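CzcP cation efflux P1-ATPase (Ralstonia metallidurans, PDB 4U9R) probably exports zinc and related metal ions using ATP, this piece being its cadmium-binding, ferredoxin-like N-terminal extension. Local coordinates at residues E46-L49 with S50-G54; A81-L85 with A86-E90; D150-A154 with A155-Q159. All coordinates share one frame; numbering follows the deposited sequence.

Contact 1: E46-L49 with S50-G54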
ATOM      1  N   GLU A  46       5.076  -0.453   3.920  1.00 40.26           N
ATOM      2  CA  GLU A  46       6.208  -1.384   4.187  1.00 40.76           C
ATOM      3  C   GLU A  46       7.073  -1.610   2.965  1.00 35.80           C
ATOM      4  O   GLU A  46       8.307  -1.725   3.077  1.00 32.50           O
ATOM      5  CB  GLU A  46       5.703  -2.770   4.674  1.00 47.14           C
ATOM      6  CG  GLU A  46       6.801  -3.783   5.038  1.00 56.08           C
ATOM      7  CD  GLU A  46       6.323  -5.253   5.104  1.00 65.40           C
ATOM      8  OE1 GLU A  46       6.338  -5.860   6.203  1.00 52.86           O
ATOM      9  OE2 GLU A  46       5.948  -5.819   4.050  1.00 73.64           O
ATOM     10  N   ARG A  47       6.453  -1.737   1.798  1.00 34.52           N
ATOM     11  CA  ARG A  47       7.254  -1.843   0.573  1.00 37.52           C
ATOM     12  C   ARG A  47       8.195  -0.630   0.455  1.00 35.39           C
ATOM     13  O   ARG A  47       9.391  -0.778   0.207  1.00 35.35           O
ATOM     14  CB  ARG A  47       6.394  -1.921  -0.677  1.00 38.81           C
ATOM     15  CG  ARG A  47       6.089  -3.328  -1.133  1.00 45.79           C
ATOM     16  CD  ARG A  47       5.270  -3.371  -2.440  1.00 47.55           C
ATOM     17  NE  ARG A  47       4.481  -4.605  -2.488  1.00 50.07           N
ATOM     18  CZ  ARG A  47       3.180  -4.722  -2.197  1.00 50.20           C
ATOM     19  NH1 ARG A  47       2.418  -3.669  -1.922  1.00 44.04           N
ATOM     20  NH2 ARG A  47       2.623  -5.922  -2.233  1.00 55.91           N
ATOM     21  N   LEU A  48       7.628   0.556   0.636  1.00 32.11           N
ATOM     22  CA  LEU A  48       8.373   1.807   0.540  1.00 31.93           C
ATOM     23  C   LEU A  48       9.482   1.843   1.574  1.00 31.33           C
ATOM     24  O   LEU A  48      10.633   2.062   1.239  1.00 28.21           O
ATOM     25  CB  LEU A  48       7.441   2.997   0.722  1.00 32.72           C
ATOM     26  CG  LEU A  48       8.036   4.407   0.772  1.00 36.46           C
ATOM     27  CD1 LEU A  48       8.925   4.658  -0.407  1.00 37.54           C
ATOM     28  CD2 LEU A  48       6.909   5.426   0.749  1.00 38.80           C
ATOM     29  N   LEU A  49       9.141   1.600   2.828  1.00 30.99           N
ATOM     30  CA  LEU A  49      10.136   1.660   3.896  1.00 31.67           C
ATOM     31  C   LEU A  49      11.230   0.624   3.727  1.00 30.87           C
ATOM     32  O   LEU A  49      12.389   0.963   3.852  1.00 28.93           O
ATOM     33  CB  LEU A  49       9.511   1.504   5.275  1.00 33.12           C
ATOM     34  CG  LEU A  49       8.573   2.609   5.767  1.00 36.39           C
ATOM     35  CD1 LEU A  49       7.922   2.189   7.084  1.00 40.44           C
ATOM     36  CD2 LEU A  49       9.309   3.879   5.956  1.00 37.79           C
ATOM     37  N   SER A  50      10.888  -0.613   3.406  1.00 30.50           N
ATOM     38  CA  SER A  50      11.933  -1.666   3.288  1.00 32.43           C
ATOM     39  C   SER A  50      12.862  -1.443   2.081  1.00 31.72           C
ATOM     40  O   SER A  50      14.094  -1.700   2.140  1.00 31.30           O
ATOM     41  CB  SER A  50      11.310  -3.081   3.280  1.00 29.69           C
ATOM     42  OG  SER A  50      10.504  -3.290   2.128  1.00 32.13           O
ATOM     43  N   GLU A  51      12.312  -0.919   1.014  1.00 31.51           N
ATOM     44  CA  GLU A  51      13.144  -0.517  -0.128  1.00 33.79           C
ATOM     45  C   GLU A  51      14.048   0.635   0.229  1.00 34.09           C
ATOM     46  O   GLU A  51      15.224   0.597  -0.103  1.00 33.23           O
ATOM     47  CB  GLU A  51      12.301  -0.190  -1.353  1.00 36.11           C
ATOM     48  CG  GLU A  51      11.695  -1.459  -1.936  1.00 46.99           C
ATOM     49  CD  GLU A  51      10.928  -1.250  -3.232  1.00 52.47           C
ATOM     50  OE1 GLU A  51      11.199  -0.262  -3.958  1.00 55.35           O
ATOM     51  OE2 GLU A  51      10.050  -2.098  -3.515  1.00 58.75           O
ATOM     52  N   LEU A  52      13.544   1.626   0.966  1.00 31.73           N
ATOM     53  CA  LEU A  52      14.428   2.726   1.383  1.00 31.32           C
ATOM     54  C   LEU A  52      15.532   2.274   2.295  1.00 31.63           C
ATOM     55  O   LEU A  52      16.634   2.803   2.201  1.00 27.64           O
ATOM     56  CB  LEU A  52      13.675   3.835   2.055  1.00 33.03           C
ATOM     57  CG  LEU A  52      12.804   4.651   1.099  1.00 36.75           C
ATOM     58  CD1 LEU A  52      12.048   5.685   1.908  1.00 38.10           C
ATOM     59  CD2 LEU A  52      13.660   5.323   0.027  1.00 36.44           C
ATOM     60  N   ARG A  53      15.253   1.308   3.188  1.00 28.22           N
ATOM     61  CA  ARG A  53      16.255   0.863   4.136  1.00 28.25           C
ATOM     62  C   ARG A  53      17.456   0.168   3.486  1.00 28.13           C
ATOM     63  O   ARG A  53      18.595   0.176   4.004  1.00 29.82           O
ATOM     64  CB  ARG A  53      15.624  -0.048   5.188  1.00 27.26           C
ATOM     65  CG  ARG A  53      14.711   0.696   6.147  1.00 29.73           C
ATOM     66  CD  ARG A  53      14.355  -0.164   7.354  1.00 30.34           C
ATOM     67  NE  ARG A  53      13.183   0.339   8.053  1.00 30.36           N
ATOM     68  CZ  ARG A  53      11.956  -0.174   7.959  1.00 31.45           C
ATOM     69  NH1 ARG A  53      11.690  -1.215   7.185  1.00 31.23           N
ATOM     70  NH2 ARG A  53      10.980   0.379   8.635  1.00 31.08           N
ATOM     71  N   GLY A  54      17.191  -0.410   2.335  1.00 28.97           N
ATOM     72  CA  GLY A  54      18.202  -0.990   1.509  1.00 31.05           C
ATOM     73  C   GLY A  54      19.142  -0.059   0.783  1.00 33.18           C
ATOM     74  O   GLY A  54      20.106  -0.568   0.212  1.00 33.89           O
TER
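Leu48 and Leu52 lie side by side one turn apart on helix 43-53 and point the same way, CD1 of Leu48 coming 4.0 Å from CD1 of Leu52. Both rest on helix 85-102, Leu48 on Ile99 and Leu52 on Val92. The next pair, Leu49 and Arg53, crosses at a slant instead: Arg53 runs extended from CG to NE and lays one face of its guanidinium over Leu49, NH2 standing 3.8 Å from Leu49 CB. That NH2 also donates to the carbonyl oxygen of Ala61 in strand 58-64. In Ser50, a chi1 of 65° brings OG to 2.9 Å from Glu46 O, which already accepts Ser50 N at 2.8 Å; the two donors arrive from opposite faces of the carbonyl plane. Arg47 NH1 hydrogen-bonds OE2 of Glu146, a cadmium ligand, and its side chain makes a cation-pi contact with Phe103. This is i to i+4 pairing along an amphipathic helix, with a serine hydroxyl bonded back to the i-4 carbonyl. The chemistry is divided: Leu48 and Leu52 pack against helix 85-102 and Leu49 against strand 58-64, while the two arginines carry their polar ends to partners beyond the helix.

Contact 2: A81-L85 with A86-E90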
ATOM      1  N   ALA A  81      26.831  13.102   5.116  1.00 48.92           N
ATOM      2  CA  ALA A  81      28.162  12.949   4.520  1.00 52.21           C
ATOM      3  C   ALA A  81      28.111  11.936   3.395  1.00 54.25           C
ATOM      4  O   ALA A  81      28.912  11.985   2.478  1.00 59.52           O
ATOM      5  CB  ALA A  81      29.185  12.527   5.570  1.00 54.93           C
ATOM      6  N   ALA A  82      27.141  11.029   3.469  1.00 55.95           N
ATOM      7  CA  ALA A  82      26.953   9.973   2.491  1.00 49.70           C
ATOM      8  C   ALA A  82      25.972  10.337   1.386  1.00 48.73           C
ATOM      9  O   ALA A  82      26.007   9.736   0.306  1.00 46.56           O
ATOM     10  CB  ALA A  82      26.485   8.715   3.208  1.00 52.42           C
ATOM     11  N   ILE A  83      25.059  11.275   1.642  1.00 45.50           N
ATOM     12  CA  ILE A  83      24.025  11.595   0.644  1.00 39.35           C
ATOM     13  C   ILE A  83      23.469  12.972   0.888  1.00 37.35           C
ATOM     14  O   ILE A  83      23.313  13.383   2.039  1.00 40.15           O
ATOM     15  CB  ILE A  83      22.914  10.525   0.683  1.00 42.00           C
ATOM     16  CG1 ILE A  83      21.950  10.670  -0.491  1.00 40.36           C
ATOM     17  CG2 ILE A  83      22.165  10.541   2.019  1.00 42.01           C
ATOM     18  CD1 ILE A  83      21.201   9.385  -0.755  1.00 43.13           C
ATOM     19  N   SER A  84      23.210  13.717  -0.180  1.00 35.51           N
ATOM     20  CA  SER A  84      22.701  15.058  -0.037  1.00 34.19           C
ATOM     21  C   SER A  84      21.206  15.006   0.291  1.00 34.60           C
ATOM     22  O   SER A  84      20.555  13.988   0.055  1.00 35.19           O
ATOM     23  CB  SER A  84      22.942  15.835  -1.311  1.00 35.95           C
ATOM     24  OG  SER A  84      22.172  15.343  -2.388  1.00 35.38           O
ATOM     25  N   LEU A  85      20.660  16.090   0.817  1.00 33.81           N
ATOM     26  CA  LEU A  85      19.231  16.144   1.058  1.00 33.03           C
ATOM     27  C   LEU A  85      18.438  15.971  -0.244  1.00 33.68           C
ATOM     28  O   LEU A  85      17.484  15.197  -0.310  1.00 33.74           O
ATOM     29  CB  LEU A  85      18.852  17.442   1.737  1.00 31.14           C
ATOM     30  CG  LEU A  85      17.346  17.684   1.868  1.00 31.06           C
ATOM     31  CD1 LEU A  85      16.574  16.531   2.503  1.00 31.80           C
ATOM     32  CD2 LEU A  85      17.155  18.954   2.671  1.00 31.35           C
ATOM     33  N   ALA A  86      18.831  16.701  -1.272  1.00 31.26           N
ATOM     34  CA  ALA A  86      18.206  16.588  -2.598  1.00 33.94           C
ATOM     35  C   ALA A  86      18.075  15.161  -3.098  1.00 31.81           C
ATOM     36  O   ALA A  86      17.047  14.758  -3.616  1.00 32.11           O
ATOM     37  CB  ALA A  86      19.039  17.373  -3.614  1.00 35.66           C
ATOM     38  N   ARG A  87      19.143  14.412  -2.924  1.00 32.94           N
ATOM     39  CA  ARG A  87      19.255  13.040  -3.369  1.00 35.57           C
ATOM     40  C   ARG A  87      18.460  12.055  -2.470  1.00 33.81           C
ATOM     41  O   ARG A  87      17.776  11.173  -2.985  1.00 30.67           O
ATOM     42  CB  ARG A  87      20.757  12.674  -3.427  1.00 40.66           C
ATOM     43  CG  ARG A  87      21.075  11.224  -3.776  1.00 52.48           C
ATOM     44  CD  ARG A  87      20.594  10.829  -5.163  1.00 60.32           C
ATOM     45  NE  ARG A  87      20.532   9.378  -5.323  1.00 69.81           N
ATOM     46  CZ  ARG A  87      21.540   8.607  -5.738  1.00 83.09           C
ATOM     47  NH1 ARG A  87      22.731   9.127  -6.048  1.00 86.26           N
ATOM     48  NH2 ARG A  87      21.352   7.293  -5.841  1.00 84.76           N
ATOM     49  N   ILE A  88      18.489  12.215  -1.144  1.00 31.68           N
ATOM     50  CA  ILE A  88      17.660  11.342  -0.314  1.00 29.42           C
ATOM     51  C   ILE A  88      16.173  11.603  -0.608  1.00 26.64           C
ATOM     52  O   ILE A  88      15.399  10.663  -0.815  1.00 27.29           O
ATOM     53  CB  ILE A  88      18.044  11.336   1.186  1.00 30.44           C
ATOM     54  CG1 ILE A  88      17.282  10.254   1.935  1.00 34.84           C
ATOM     55  CG2 ILE A  88      17.728  12.637   1.856  1.00 32.11           C
ATOM     56  CD1 ILE A  88      17.424   8.863   1.381  1.00 35.44           C
ATOM     57  N   ARG A  89      15.778  12.855  -0.744  1.00 26.00           N
ATOM     58  CA  ARG A  89      14.359  13.158  -0.980  1.00 26.89           C
ATOM     59  C   ARG A  89      13.879  12.604  -2.355  1.00 30.93           C
ATOM     60  O   ARG A  89      12.752  12.115  -2.496  1.00 30.96           O
ATOM     61  CB  ARG A  89      14.108  14.658  -0.849  1.00 25.72           C
ATOM     62  CG  ARG A  89      12.677  15.072  -1.138  1.00 27.72           C
ATOM     63  CD  ARG A  89      12.448  16.566  -0.954  1.00 30.04           C
ATOM     64  NE  ARG A  89      13.280  17.347  -1.864  1.00 30.54           N
ATOM     65  CZ  ARG A  89      14.160  18.276  -1.524  1.00 32.14           C
ATOM     66  NH1 ARG A  89      14.401  18.608  -0.252  1.00 32.78           N
ATOM     67  NH2 ARG A  89      14.831  18.879  -2.484  1.00 32.05           N
ATOM     68  N   GLU A  90      14.751  12.662  -3.353  1.00 33.82           N
ATOM     69  CA  GLU A  90      14.458  12.124  -4.687  1.00 36.11           C
ATOM     70  C   GLU A  90      14.263  10.623  -4.641  1.00 32.47           C
ATOM     71  O   GLU A  90      13.337  10.079  -5.256  1.00 33.88           O
ATOM     72  CB  GLU A  90      15.592  12.516  -5.671  1.00 40.00           C
ATOM     73  CG  GLU A  90      15.528  11.916  -7.075  1.00 48.28           C
ATOM     74  CD  GLU A  90      16.563  12.546  -8.017  1.00 59.72           C
ATOM     75  OE1 GLU A  90      17.717  12.043  -8.082  1.00 61.03           O
ATOM     76  OE2 GLU A  90      16.236  13.575  -8.653  1.00 66.61           O
TER
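Ser84 and Arg87 make the capping bond that opens helix 85-102: OG of Ser84, at the N-cap, accepts from Arg87 N at 3.2 Å with an N-H...O angle of 150°. A chi1 of 67° sets the hydroxyl oxygen between the serine's own N and carbonyl carbon, from where it reaches into the first turn and also lies close to CB of Arg87. Regular helical bonding starts at the same residue, with Ile88 N on Ser84 O at 3.0 Å, followed by Arg89 N on Leu85 O at 2.9 Å.

The apolar contacts lie around this turn. Ile83, just before the cap, has its CB directed toward the helix, and its side chain crosses Arg87 at about a right angle, CG1 of Ile83 meeting Arg87 CG at 3.4 Å. Ile83 CD1 lies 4.2 Å from Ile88 CB, a hydrophobic staple between N' and N4 around the Ser84 cap. Leu85 also crosses Ile88 at roughly a right angle, with Leu85 CD1 lying 4.1 Å from Ile88 CG2. Ile83, Leu85 and Ile88 all touch Tyr78 of strand 73-78, and the latter two reach Leu26 of strand 24-29 as well.

A third kind of contact sets charge beside hydrocarbon. Arg89 bends at chi3 (61°), which brings NH1 to 3.7 Å from CG of Leu85, a slanting approach.

Chemically, the first-turn N-H groups lack the i-4 carbonyl partners of later turns, and the serine oxygen serves one of them, while the aliphatic groups around it fasten the incoming chain and the first turn to the sheet.

Contact 3: D150-A154 with A155-Q159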
ATOM      1  N   ASP A 150       0.035  -4.173 -13.711  1.00 80.95           N
ATOM      2  CA  ASP A 150       0.565  -4.601 -15.003  1.00 88.66           C
ATOM      3  C   ASP A 150      -0.029  -5.947 -15.420  1.00 93.42           C
ATOM      4  O   ASP A 150       0.011  -6.304 -16.600  1.00 90.48           O
ATOM      5  CB  ASP A 150       2.105  -4.667 -14.983  1.00 92.59           C
ATOM      6  CG  ASP A 150       2.762  -3.283 -14.904  1.00 94.09           C
ATOM      7  OD1 ASP A 150       2.297  -2.342 -15.588  1.00 99.64           O
ATOM      8  OD2 ASP A 150       3.756  -3.140 -14.162  1.00 90.24           O
ATOM      9  N   ARG A 151      -0.577  -6.689 -14.457  1.00 98.03           N
ATOM     10  CA  ARG A 151      -1.232  -7.969 -14.741  1.00100.15           C
ATOM     11  C   ARG A 151      -2.754  -7.844 -14.809  1.00 98.18           C
ATOM     12  O   ARG A 151      -3.383  -8.480 -15.654  1.00109.23           O
ATOM     13  CB  ARG A 151      -0.828  -9.030 -13.711  1.00101.47           C
ATOM     14  CG  ARG A 151       0.431  -9.805 -14.081  1.00102.97           C
ATOM     15  CD  ARG A 151       1.118 -10.367 -12.845  1.00106.70           C
ATOM     16  NE  ARG A 151       2.017 -11.483 -13.152  1.00109.19           N
ATOM     17  CZ  ARG A 151       1.768 -12.773 -12.910  1.00112.55           C
ATOM     18  NH1 ARG A 151       0.630 -13.169 -12.342  1.00108.70           N
ATOM     19  NH2 ARG A 151       2.676 -13.690 -13.238  1.00114.05           N
ATOM     20  N   ILE A 152      -3.340  -7.035 -13.928  1.00 90.79           N
ATOM     21  CA  ILE A 152      -4.799  -6.937 -13.804  1.00 88.67           C
ATOM     22  C   ILE A 152      -5.190  -5.505 -13.431  1.00 83.91           C
ATOM     23  O   ILE A 152      -4.362  -4.746 -12.931  1.00 88.98           O
ATOM     24  CB  ILE A 152      -5.312  -7.943 -12.734  1.00 94.04           C
ATOM     25  CG1 ILE A 152      -5.134  -9.399 -13.201  1.00103.47           C
ATOM     26  CG2 ILE A 152      -6.777  -7.726 -12.377  1.00 95.73           C
ATOM     27  CD1 ILE A 152      -5.957  -9.810 -14.411  1.00105.54           C
ATOM     28  N   SER A 153      -6.436  -5.131 -13.714  1.00 76.17           N
ATOM     29  CA  SER A 153      -7.013  -3.872 -13.233  1.00 75.72           C
ATOM     30  C   SER A 153      -8.200  -4.152 -12.304  1.00 74.29           C
ATOM     31  O   SER A 153      -8.575  -5.299 -12.098  1.00 74.20           O
ATOM     32  CB  SER A 153      -7.458  -2.995 -14.412  1.00 76.43           C
ATOM     33  OG  SER A 153      -8.555  -3.572 -15.105  1.00 78.91           O
ATOM     34  N   ALA A 154      -8.785  -3.093 -11.755  1.00 73.42           N
ATOM     35  CA  ALA A 154      -9.963  -3.207 -10.898  1.00 78.48           C
ATOM     36  C   ALA A 154     -11.233  -3.566 -11.691  1.00 82.23           C
ATOM     37  O   ALA A 154     -12.125  -4.243 -11.168  1.00 87.55           O
ATOM     38  CB  ALA A 154     -10.174  -1.917 -10.120  1.00 80.17           C
ATOM     39  N   ALA A 155     -11.318  -3.112 -12.942  1.00 77.83           N
ATOM     40  CA  ALA A 155     -12.436  -3.474 -13.814  1.00 72.22           C
ATOM     41  C   ALA A 155     -12.444  -4.981 -14.006  1.00 71.78           C
ATOM     42  O   ALA A 155     -13.481  -5.615 -13.872  1.00 73.26           O
ATOM     43  CB  ALA A 155     -12.337  -2.756 -15.151  1.00 72.09           C
ATOM     44  N   GLY A 156     -11.274  -5.547 -14.285  1.00 71.84           N
ATOM     45  CA  GLY A 156     -11.091  -6.989 -14.357  1.00 73.60           C
ATOM     46  C   GLY A 156     -11.359  -7.762 -13.067  1.00 80.29           C
ATOM     47  O   GLY A 156     -11.710  -8.951 -13.132  1.00 80.49           O
ATOM     48  N   ILE A 157     -11.163  -7.111 -11.909  1.00 75.03           N
ATOM     49  CA  ILE A 157     -11.551  -7.665 -10.602  1.00 74.09           C
ATOM     50  C   ILE A 157     -13.065  -7.714 -10.467  1.00 69.60           C
ATOM     51  O   ILE A 157     -13.608  -8.727 -10.022  1.00 55.81           O
ATOM     52  CB  ILE A 157     -11.028  -6.838  -9.385  1.00 78.13           C
ATOM     53  CG1 ILE A 157      -9.494  -6.716  -9.385  1.00 77.76           C
ATOM     54  CG2 ILE A 157     -11.511  -7.450  -8.067  1.00 72.85           C
ATOM     55  CD1 ILE A 157      -8.748  -8.004  -9.669  1.00 79.77           C
ATOM     56  N   GLU A 158     -13.729  -6.612 -10.823  1.00 73.25           N
ATOM     57  CA  GLU A 158     -15.185  -6.539 -10.758  1.00 82.08           C
ATOM     58  C   GLU A 158     -15.840  -7.569 -11.689  1.00 85.32           C
ATOM     59  O   GLU A 158     -16.781  -8.255 -11.285  1.00 82.54           O
ATOM     60  CB  GLU A 158     -15.690  -5.122 -11.071  1.00 86.85           C
ATOM     61  CG  GLU A 158     -17.220  -5.020 -11.118  1.00 93.89           C
ATOM     62  CD  GLU A 158     -17.774  -3.658 -10.728  1.00 97.06           C
ATOM     63  OE1 GLU A 158     -16.988  -2.747 -10.391  1.00105.30           O
ATOM     64  OE2 GLU A 158     -19.015  -3.502 -10.750  1.00100.86           O
ATOM     65  N   GLN A 159     -15.328  -7.674 -12.916  1.00 90.79           N
ATOM     66  CA  GLN A 159     -15.843  -8.623 -13.911  1.00 92.17           C
ATOM     67  C   GLN A 159     -15.672 -10.072 -13.447  1.00 85.78           C
ATOM     68  O   GLN A 159     -16.531 -10.902 -13.716  1.00 80.02           O
ATOM     69  CB  GLN A 159     -15.163  -8.431 -15.281  1.00 99.92           C
ATOM     70  CG  GLN A 159     -15.379  -7.067 -15.940  1.00106.87           C
ATOM     71  CD  GLN A 159     -16.807  -6.825 -16.398  1.00114.72           C
ATOM     72  OE1 GLN A 159     -17.476  -5.910 -15.913  1.00116.25           O
ATOM     73  NE2 GLN A 159     -17.281  -7.641 -17.339  1.00115.80           N
TER
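The chain arrives extended through Ile152 and Ser153 and then coils into helix 154-162, where Ile157 N bonds Ser153 O at 3.2 Å and Glu158 N bonds Ala154 O at 2.9 Å. Ser153 is the N-cap. Its OG faces the N-H of Gly156 almost in line, but at 3.5 Å the capping bond is weak. The first helical bond is not straight either: Ile157 N-H meets Ser153 O at 138°.

Among the side chains, Ile152 and Ile157 carry the contact. They cross at about a right angle, the CG2 branch of Ile152 pressing against CD1 of Ile157 at 3.4 Å, tighter than usual for two carbons. With CG1 beside its own backbone N (chi1 -58°), Ile157 brings that CG1 to 3.2 Å from Ser153 O. Beyond this pair, Ile152 touches Pro130, while Ala154, Ile157 and Glu158 rest on Trp108 of strand 103-109.

The helix start thus combines a long serine cap with close aliphatic contact: the hydroxyl offers an acceptor to a first-turn N-H, and the two isoleucines, at N' and N4, form a hydrophobic staple across the Ser153 N-cap, joining the incoming loop to the first turn of the helix by apolar contact where the polar bond is weak.

From the N terminus, contact 1 comes first, wholly inside helix 43-53, the longer helix between strands 24-29 and 58-64. Contact 2 follows where the chain leaves strand 73-78 and enters helix 85-102; contact 3 lies at the matching place after the middle strand of the second sheet, between strand 142-148 and helix 154-162. Each is a local turn with adjoining segments, so none closes a long loop, and the three run in series without nesting or crossing. Contacts 1 and 2 lie on the same side of the chain's centre, about 16 Å between centres, and share helix 85-102, on which contact 1 packs. Contact 3 lies on the opposite side, about 37 Å from contact 2 between centres.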